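Local coordinates for uncharacterized protein BF1032 (Bacteroides fragilis, PDB 3NRH) that is of unknown function but belongs to the DUF5063 family and folds into a predominantly alpha-helical structure found as a two-chain assembly, at residues 24-29 / 40-45; 52-57 / 147-152. One frame throughout, in Å; residues are numbered along the deposited sequence.

Contact 1. Residues 24-29 / 40-45; sequences CAFLER and DTTLKI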
ATOM      1  N   CYS A  24      10.111  11.872   2.796  1.00  6.95           N
ATOM      2  CA  CYS A  24      11.055  12.791   2.172  1.00 11.58           C
ATOM      3  C   CYS A  24      12.463  12.600   2.727  1.00 10.47           C
ATOM      4  O   CYS A  24      13.433  12.600   1.973  1.00 10.70           O
ATOM      5  CB  CYS A  24      10.601  14.240   2.363  1.00 10.79           C
ATOM      6  SG  CYS A  24       9.112  14.653   1.419  1.00 12.45           S
ATOM      7  N   ALA A  25      12.571  12.417   4.038  1.00  8.82           N
ATOM      8  CA  ALA A  25      13.879  12.225   4.664  1.00 13.04           C
ATOM      9  C   ALA A  25      14.545  10.945   4.173  1.00 15.62           C
ATOM     10  O   ALA A  25      15.756  10.915   3.938  1.00 14.73           O
ATOM     11  CB  ALA A  25      13.735  12.195   6.185  1.00 12.15           C
ATOM     12  N   PHE A  26      13.755   9.886   4.020  1.00 10.77           N
ATOM     13  CA  PHE A  26      14.284   8.611   3.550  1.00 11.58           C
ATOM     14  C   PHE A  26      14.904   8.736   2.160  1.00  9.66           C
ATOM     15  O   PHE A  26      16.025   8.286   1.930  1.00 15.48           O
ATOM     16  CB  PHE A  26      13.177   7.556   3.505  1.00 14.50           C
ATOM     17  CG  PHE A  26      13.662   6.197   3.083  1.00 23.05           C
ATOM     18  CD1 PHE A  26      14.487   5.454   3.918  1.00 26.13           C
ATOM     19  CD2 PHE A  26      13.324   5.676   1.838  1.00 24.10           C
ATOM     20  CE1 PHE A  26      14.971   4.208   3.521  1.00 34.55           C
ATOM     21  CE2 PHE A  26      13.804   4.431   1.431  1.00 23.40           C
ATOM     22  CZ  PHE A  26      14.627   3.699   2.273  1.00 28.76           C
ATOM     23  N   LEU A  27      14.170   9.340   1.230  1.00  9.72           N
ATOM     24  CA  LEU A  27      14.670   9.504  -0.128  1.00  8.05           C
ATOM     25  C   LEU A  27      15.878  10.432  -0.169  1.00 11.72           C
ATOM     26  O   LEU A  27      16.804  10.225  -0.951  1.00 14.18           O
ATOM     27  CB  LEU A  27      13.577  10.056  -1.043  1.00  9.43           C
ATOM     28  CG  LEU A  27      12.338   9.184  -1.239  1.00 10.34           C
ATOM     29  CD1 LEU A  27      11.447   9.831  -2.302  1.00 16.99           C
ATOM     30  CD2 LEU A  27      12.747   7.772  -1.657  1.00 12.78           C
ATOM     31  N   GLU A  28      15.866  11.451   0.683  1.00 13.05           N
ATOM     32  CA  GLU A  28      16.968  12.403   0.733  1.00 14.95           C
ATOM     33  C   GLU A  28      18.264  11.776   1.250  1.00 17.87           C
ATOM     34  O   GLU A  28      19.352  12.268   0.969  1.00 15.95           O
ATOM     35  CB  GLU A  28      16.574  13.599   1.605  1.00 15.96           C
ATOM     36  CG  GLU A  28      15.541  14.515   0.943  1.00 12.16           C
ATOM     37  CD  GLU A  28      14.806  15.398   1.936  1.00 17.08           C
ATOM     38  OE1 GLU A  28      15.112  15.336   3.148  1.00 14.54           O
ATOM     39  OE2 GLU A  28      13.914  16.159   1.502  1.00 11.44           O
ATOM     40  N   ARG A  29      18.142  10.686   2.000  1.00 15.22           N
ATOM     41  CA  ARG A  29      19.305  10.002   2.555  1.00 21.13           C
ATOM     42  C   ARG A  29      19.652   8.736   1.767  1.00 18.44           C
ATOM     43  O   ARG A  29      20.405   7.888   2.245  1.00 24.39           O
ATOM     44  CB  ARG A  29      19.030   9.644   4.019  1.00 17.68           C
ATOM     45  CG  ARG A  29      18.762  10.855   4.914  1.00 24.41           C
ATOM     46  CD  ARG A  29      18.139  10.440   6.231  1.00 30.32           C
ATOM     47  NE  ARG A  29      18.934   9.415   6.902  1.00 46.58           N
ATOM     48  CZ  ARG A  29      18.546   8.764   7.994  1.00 45.87           C
ATOM     49  NH1 ARG A  29      17.369   9.032   8.543  1.00 63.83           N
ATOM     50  NH2 ARG A  29      19.332   7.841   8.534  1.00 42.24           N
ATOM     51  N   ASP A  40      13.373  -2.602   0.884  1.00 16.35           N
ATOM     52  CA  ASP A  40      12.591  -3.069   2.030  1.00 18.22           C
ATOM     53  C   ASP A  40      11.868  -1.943   2.761  1.00 19.04           C
ATOM     54  O   ASP A  40      10.698  -2.083   3.128  1.00 13.21           O
ATOM     55  CB  ASP A  40      13.483  -3.800   3.043  1.00 18.95           C
ATOM     56  CG  ASP A  40      14.001  -5.121   2.522  1.00 29.75           C
ATOM     57  OD1 ASP A  40      13.323  -5.725   1.666  1.00 32.83           O
ATOM     58  OD2 ASP A  40      15.075  -5.565   2.982  1.00 31.98           O
ATOM     59  N   THR A  41      12.565  -0.832   2.978  1.00 12.54           N
ATOM     60  CA  THR A  41      11.980   0.295   3.696  1.00 14.50           C
ATOM     61  C   THR A  41      10.924   1.056   2.905  1.00 14.11           C
ATOM     62  O   THR A  41       9.906   1.475   3.463  1.00 13.34           O
ATOM     63  CB  THR A  41      13.056   1.290   4.136  1.00 16.06           C
ATOM     64  OG1 THR A  41      14.044   0.603   4.910  1.00 21.28           O
ATOM     65  CG2 THR A  41      12.435   2.398   4.980  1.00 20.61           C
ATOM     66  N   THR A  42      11.164   1.232   1.609  1.00 13.84           N
ATOM     67  CA  THR A  42      10.216   1.950   0.771  1.00 14.03           C
ATOM     68  C   THR A  42       8.891   1.194   0.704  1.00 16.68           C
ATOM     69  O   THR A  42       7.825   1.806   0.620  1.00 14.64           O
ATOM     70  CB  THR A  42      10.766   2.151  -0.654  1.00 16.73           C
ATOM     71  OG1 THR A  42      12.039   2.815  -0.586  1.00 21.72           O
ATOM     72  CG2 THR A  42       9.811   3.015  -1.472  1.00 20.27           C
ATOM     73  N   LEU A  43       8.955  -0.134   0.756  1.00 13.12           N
ATOM     74  CA  LEU A  43       7.741  -0.944   0.708  1.00 12.86           C
ATOM     75  C   LEU A  43       6.941  -0.847   2.005  1.00 10.81           C
ATOM     76  O   LEU A  43       5.800  -1.301   2.072  1.00 19.72           O
ATOM     77  CB  LEU A  43       8.082  -2.402   0.395  1.00 11.79           C
ATOM     78  CG  LEU A  43       8.472  -2.621  -1.071  1.00 10.69           C
ATOM     79  CD1 LEU A  43       9.024  -4.027  -1.284  1.00 17.29           C
ATOM     80  CD2 LEU A  43       7.250  -2.372  -1.944  1.00 15.55           C
ATOM     81  N   LYS A  44       7.545  -0.260   3.036  1.00 13.94           N
ATOM     82  CA  LYS A  44       6.854  -0.065   4.308  1.00 12.28           C
ATOM     83  C   LYS A  44       6.348   1.378   4.383  1.00 15.05           C
ATOM     84  O   LYS A  44       5.220   1.632   4.825  1.00 17.40           O
ATOM     85  CB  LYS A  44       7.787  -0.355   5.488  1.00 17.33           C
ATOM     86  CG  LYS A  44       8.186  -1.821   5.594  1.00 22.07           C
ATOM     87  CD  LYS A  44       9.205  -2.063   6.692  1.00 26.11           C
ATOM     88  CE  LYS A  44       9.726  -3.495   6.618  1.00 29.55           C
ATOM     89  NZ  LYS A  44      10.765  -3.783   7.640  1.00 32.41           N
ATOM     90  N   ILE A  45       7.171   2.323   3.937  1.00 10.51           N
ATOM     91  CA  ILE A  45       6.775   3.728   3.973  1.00  9.16           C
ATOM     92  C   ILE A  45       5.648   4.059   2.989  1.00 11.47           C
ATOM     93  O   ILE A  45       4.698   4.751   3.344  1.00 11.90           O
ATOM     94  CB  ILE A  45       7.974   4.666   3.673  1.00 11.52           C
ATOM     95  CG1 ILE A  45       9.054   4.498   4.743  1.00 13.69           C
ATOM     96  CG2 ILE A  45       7.504   6.117   3.646  1.00 14.07           C
ATOM     97  CD1 ILE A  45      10.312   5.291   4.470  1.00 20.03           C
TER
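The carbonyl oxygen Thr41 O takes two backbone donors, Ile45 N at 2.9 Å and Lys44 N at 3.0 Å, a forked i+4/i+3 pattern within the helical turn that presents Thr41, Thr42 and Ile45 to Phe26. No hydrogen bond spans the two segments; the contact is made by one phenyl ring set among these three side chains. Thr41 covers a ring face: CG2 lies 3.8 Å from the Phe26 centroid and 27° off the ring normal, a CH-pi contact displaced toward the rim, while Thr41 CB comes within 3.4 Å of Phe26 CZ. Thr42 meets the ring differently. Its OG1 sits near the ring plane at the edge, 3.1 Å from Phe26 CE2, so that the hydroxyl oxygen faces the aromatic C-H rim and the two side chains meet at about a right angle. The geometry fits two neighbouring helices of a predominantly helical bundle: the axes of 24-28 and 40-45 run nearly antiparallel, 162° between their directions, and approach to 11.3 Å, a wide spacing that a large aromatic side chain spans. Phe26 makes that reach because CG stands anti to its backbone N (chi1 -178°), which sends the ring out across the gap. Nearer the ring's root, Ile45 CD1 approaches Phe26 CG at 3.7 Å and adds an apolar contact. Both threonine hydroxyls have backbone partners one turn earlier in their own helix, Thr41 OG1 with Thr37 O and Thr42 OG1 with Phe38 O, bonds that should fix the rotation of these side chains. The Phe38 ring also meets Phe26, the two planes nearly parallel, and Leu164 of helix 135-169 packs on Thr42.

Contact 2. Residues 52-57 / 147-152; sequences KASMLP and ENFGLL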
ATOM      1  N   LYS A  52      -2.384   7.209   5.039  1.00  9.24           N
ATOM      2  CA  LYS A  52      -2.565   8.500   5.698  1.00  8.62           C
ATOM      3  C   LYS A  52      -3.134   9.558   4.751  1.00 11.37           C
ATOM      4  O   LYS A  52      -3.934  10.399   5.158  1.00 11.75           O
ATOM      5  CB  LYS A  52      -1.238   8.968   6.310  1.00  7.09           C
ATOM      6  CG  LYS A  52      -0.748   8.080   7.447  1.00 12.02           C
ATOM      7  CD  LYS A  52      -1.816   7.937   8.534  1.00 16.38           C
ATOM      8  CE  LYS A  52      -1.454   6.880   9.566  1.00 31.02           C
ATOM      9  NZ  LYS A  52      -2.580   6.629  10.514  1.00 31.32           N
ATOM     10  N   ALA A  53      -2.734   9.514   3.483  1.00  8.39           N
ATOM     11  CA  ALA A  53      -3.253  10.471   2.513  1.00 11.94           C
ATOM     12  C   ALA A  53      -4.744  10.205   2.302  1.00 14.54           C
ATOM     13  O   ALA A  53      -5.546  11.136   2.203  1.00 12.48           O
ATOM     14  CB  ALA A  53      -2.507  10.339   1.194  1.00 17.37           C
ATOM     15  N   SER A  54      -5.108   8.927   2.249  1.00 13.22           N
ATOM     16  CA  SER A  54      -6.495   8.522   2.044  1.00 15.38           C
ATOM     17  C   SER A  54      -7.391   8.901   3.215  1.00 16.09           C
ATOM     18  O   SER A  54      -8.603   9.021   3.056  1.00 13.33           O
ATOM     19  CB  SER A  54      -6.579   7.005   1.833  1.00 15.11           C
ATOM     20  OG  SER A  54      -5.813   6.599   0.712  1.00 16.70           O
HETATM   21  N   MSE A  55      -6.793   9.088   4.387  1.00 14.21           N
HETATM   22  CA  MSE A  55      -7.553   9.431   5.587  1.00 17.40           C
HETATM   23  C   MSE A  55      -7.640  10.919   5.889  1.00 19.31           C
HETATM   24  O   MSE A  55      -8.240  11.321   6.892  1.00 21.62           O
HETATM   25  CB  MSE A  55      -6.961   8.703   6.792  1.00 17.70           C
HETATM   26  CG  MSE A  55      -7.111   7.195   6.698  1.00 24.50           C
HETATM   27 SE   MSE A  55      -6.290   6.279   8.184  1.00 43.48          SE
HETATM   28  CE  MSE A  55      -7.651   6.598   9.525  1.00 39.00           C
ATOM     29  N   LEU A  56      -7.049  11.736   5.026  1.00 18.80           N
ATOM     30  CA  LEU A  56      -7.070  13.180   5.215  1.00 20.13           C
ATOM     31  C   LEU A  56      -8.484  13.731   5.137  1.00 23.72           C
ATOM     32  O   LEU A  56      -9.342  13.169   4.460  1.00 17.88           O
ATOM     33  CB  LEU A  56      -6.203  13.862   4.156  1.00 14.78           C
ATOM     34  CG  LEU A  56      -4.692  13.686   4.335  1.00 10.70           C
ATOM     35  CD1 LEU A  56      -3.952  14.298   3.157  1.00 15.39           C
ATOM     36  CD2 LEU A  56      -4.262  14.343   5.638  1.00 11.17           C
ATOM     37  N   PRO A  57      -8.752  14.829   5.858  1.00 24.46           N
ATOM     38  CA  PRO A  57     -10.089  15.429   5.830  1.00 22.86           C
ATOM     39  C   PRO A  57     -10.231  16.288   4.578  1.00 26.00           C
ATOM     40  O   PRO A  57      -9.242  16.596   3.912  1.00 26.14           O
ATOM     41  CB  PRO A  57     -10.117  16.251   7.112  1.00 26.82           C
ATOM     42  CG  PRO A  57      -8.706  16.724   7.225  1.00 25.31           C
ATOM     43  CD  PRO A  57      -7.908  15.473   6.881  1.00 25.38           C
ATOM     44  N   GLU A 147      -5.380  17.326  -3.392  1.00 12.09           N
ATOM     45  CA  GLU A 147      -5.990  17.314  -4.718  1.00 13.60           C
ATOM     46  C   GLU A 147      -5.107  16.549  -5.700  1.00 16.61           C
ATOM     47  O   GLU A 147      -5.602  15.767  -6.516  1.00 13.54           O
ATOM     48  CB  GLU A 147      -6.202  18.744  -5.220  1.00 17.35           C
ATOM     49  CG  GLU A 147      -6.749  18.840  -6.639  1.00 28.81           C
ATOM     50  CD  GLU A 147      -8.019  18.032  -6.837  1.00 34.23           C
ATOM     51  OE1 GLU A 147      -8.884  18.050  -5.936  1.00 39.88           O
ATOM     52  OE2 GLU A 147      -8.158  17.388  -7.899  1.00 37.19           O
ATOM     53  N   ASN A 148      -3.799  16.769  -5.617  1.00 12.15           N
ATOM     54  CA  ASN A 148      -2.875  16.089  -6.510  1.00  9.86           C
ATOM     55  C   ASN A 148      -2.699  14.608  -6.178  1.00  9.55           C
ATOM     56  O   ASN A 148      -2.204  13.834  -7.002  1.00 13.06           O
ATOM     57  CB  ASN A 148      -1.528  16.814  -6.530  1.00 15.41           C
ATOM     58  CG  ASN A 148      -1.621  18.169  -7.208  1.00 23.17           C
ATOM     59  OD1 ASN A 148      -2.573  18.436  -7.945  1.00 21.40           O
ATOM     60  ND2 ASN A 148      -0.637  19.025  -6.975  1.00 13.63           N
ATOM     61  N   PHE A 149      -3.112  14.210  -4.978  1.00  9.72           N
ATOM     62  CA  PHE A 149      -3.034  12.804  -4.593  1.00  9.59           C
ATOM     63  C   PHE A 149      -3.940  12.029  -5.550  1.00 11.32           C
ATOM     64  O   PHE A 149      -3.544  11.016  -6.122  1.00 11.13           O
ATOM     65  CB  PHE A 149      -3.529  12.615  -3.154  1.00 12.14           C
ATOM     66  CG  PHE A 149      -3.736  11.174  -2.761  1.00 12.89           C
ATOM     67  CD1 PHE A 149      -2.659  10.295  -2.683  1.00  6.97           C
ATOM     68  CD2 PHE A 149      -5.010  10.701  -2.458  1.00 13.76           C
ATOM     69  CE1 PHE A 149      -2.849   8.964  -2.306  1.00 11.73           C
ATOM     70  CE2 PHE A 149      -5.212   9.371  -2.079  1.00 21.62           C
ATOM     71  CZ  PHE A 149      -4.129   8.502  -2.003  1.00 16.43           C
ATOM     72  N   GLY A 150      -5.161  12.530  -5.729  1.00 10.85           N
ATOM     73  CA  GLY A 150      -6.110  11.869  -6.609  1.00 12.38           C
ATOM     74  C   GLY A 150      -5.831  12.102  -8.079  1.00 15.45           C
ATOM     75  O   GLY A 150      -6.085  11.229  -8.914  1.00 13.13           O
ATOM     76  N   LEU A 151      -5.303  13.279  -8.399  1.00 10.74           N
ATOM     77  CA  LEU A 151      -5.000  13.622  -9.779  1.00 13.36           C
ATOM     78  C   LEU A 151      -3.777  12.903 -10.325  1.00 20.05           C
ATOM     79  O   LEU A 151      -3.729  12.584 -11.511  1.00 18.58           O
ATOM     80  CB  LEU A 151      -4.775  15.128  -9.928  1.00 13.10           C
ATOM     81  CG  LEU A 151      -5.945  16.085  -9.705  1.00 14.80           C
ATOM     82  CD1 LEU A 151      -5.456  17.508  -9.935  1.00 15.87           C
ATOM     83  CD2 LEU A 151      -7.092  15.753 -10.656  1.00 15.84           C
ATOM     84  N   LEU A 152      -2.783  12.636  -9.482  1.00 18.06           N
ATOM     85  CA  LEU A 152      -1.593  11.990 -10.011  1.00 21.71           C
ATOM     86  C   LEU A 152      -0.661  11.222  -9.080  1.00 16.41           C
ATOM     87  O   LEU A 152      -0.302  10.086  -9.392  1.00 16.01           O
ATOM     88  CB  LEU A 152      -0.770  13.025 -10.784  1.00 30.18           C
ATOM     89  CG  LEU A 152       0.366  12.497 -11.664  1.00 40.64           C
ATOM     90  CD1 LEU A 152      -0.202  11.566 -12.729  1.00 43.85           C
ATOM     91  CD2 LEU A 152       1.098  13.666 -12.317  1.00 32.06           C
TER
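In this helical bundle, the C-terminal end of helix 35-54 meets the long helix 135-169 where Phe149 places its ring against Ala53 and Ser54. The chain positions are far apart in sequence but close in space, the CA atoms of Ala53 and Phe149 being 7.5 Å apart. The residue facing the ring contributes a single methyl group, Ala53 CB, which lies over one face of the phenyl ring, 3.9 Å from its centroid and 15° off the normal, and so meets the geometry of a CH-pi contact. The methyl is shifted toward the rim, and its closest ring atom is Phe149 CE1, at 3.8 Å from Ala53 CB. A chi1 of 169°, with CG beside the carbonyl carbon, points the Phe149 ring at the other segment and brings this face to the methyl. The helix supplying the ring departs locally from regular alpha geometry, having a wider pi-type turn at 149-152, although the backbone bond Leu152 N to Asn148 O remains short at 2.8 Å. On the other side of the contact, helix 35-54 is ending: Leu56 N reaches Ala53 O at 3.3 Å, an i+3 bond, before the chain becomes extended. Neighbours complete the buried setting of the two apolar residues. Trp153 meets the Phe149 ring edge-to-face and also touches Ala53, Tyr50 meets the same phenyl ring with planes at about 60°, and Phe16 of helix 11-28 packs on Ala53. Ser54 adds a polar atom beside the ring without a hydrogen bond across the segments, its hydroxyl being bonded to Tyr50 O in its own helix; Ser54 OG approaches Phe149 CZ obliquely, at 3.7 Å.

Overall arrangement
Both contacts use helix 35-54, at successive places along it: contact 1 joins its middle to the C-terminal end of helix 11-28, and contact 2 joins its last turn to helix 135-169. Their centres lie 19 Å apart, on opposite sides of the chain's centre, and their atoms do not touch. In each, the partner helix lends one phenylalanine to helix 35-54, without a hydrogen bond between segments. Contact 1 is partly buried, covers 180 Å², and sets two threonines and an isoleucine against its ring. Contact 2 is buried yet smaller, 114 Å², consistent with the small side chains of Ala53 and Ser54. Aromatic neighbours meet both rings, Phe38 in contact 1 and Trp153 and Tyr50 in contact 2.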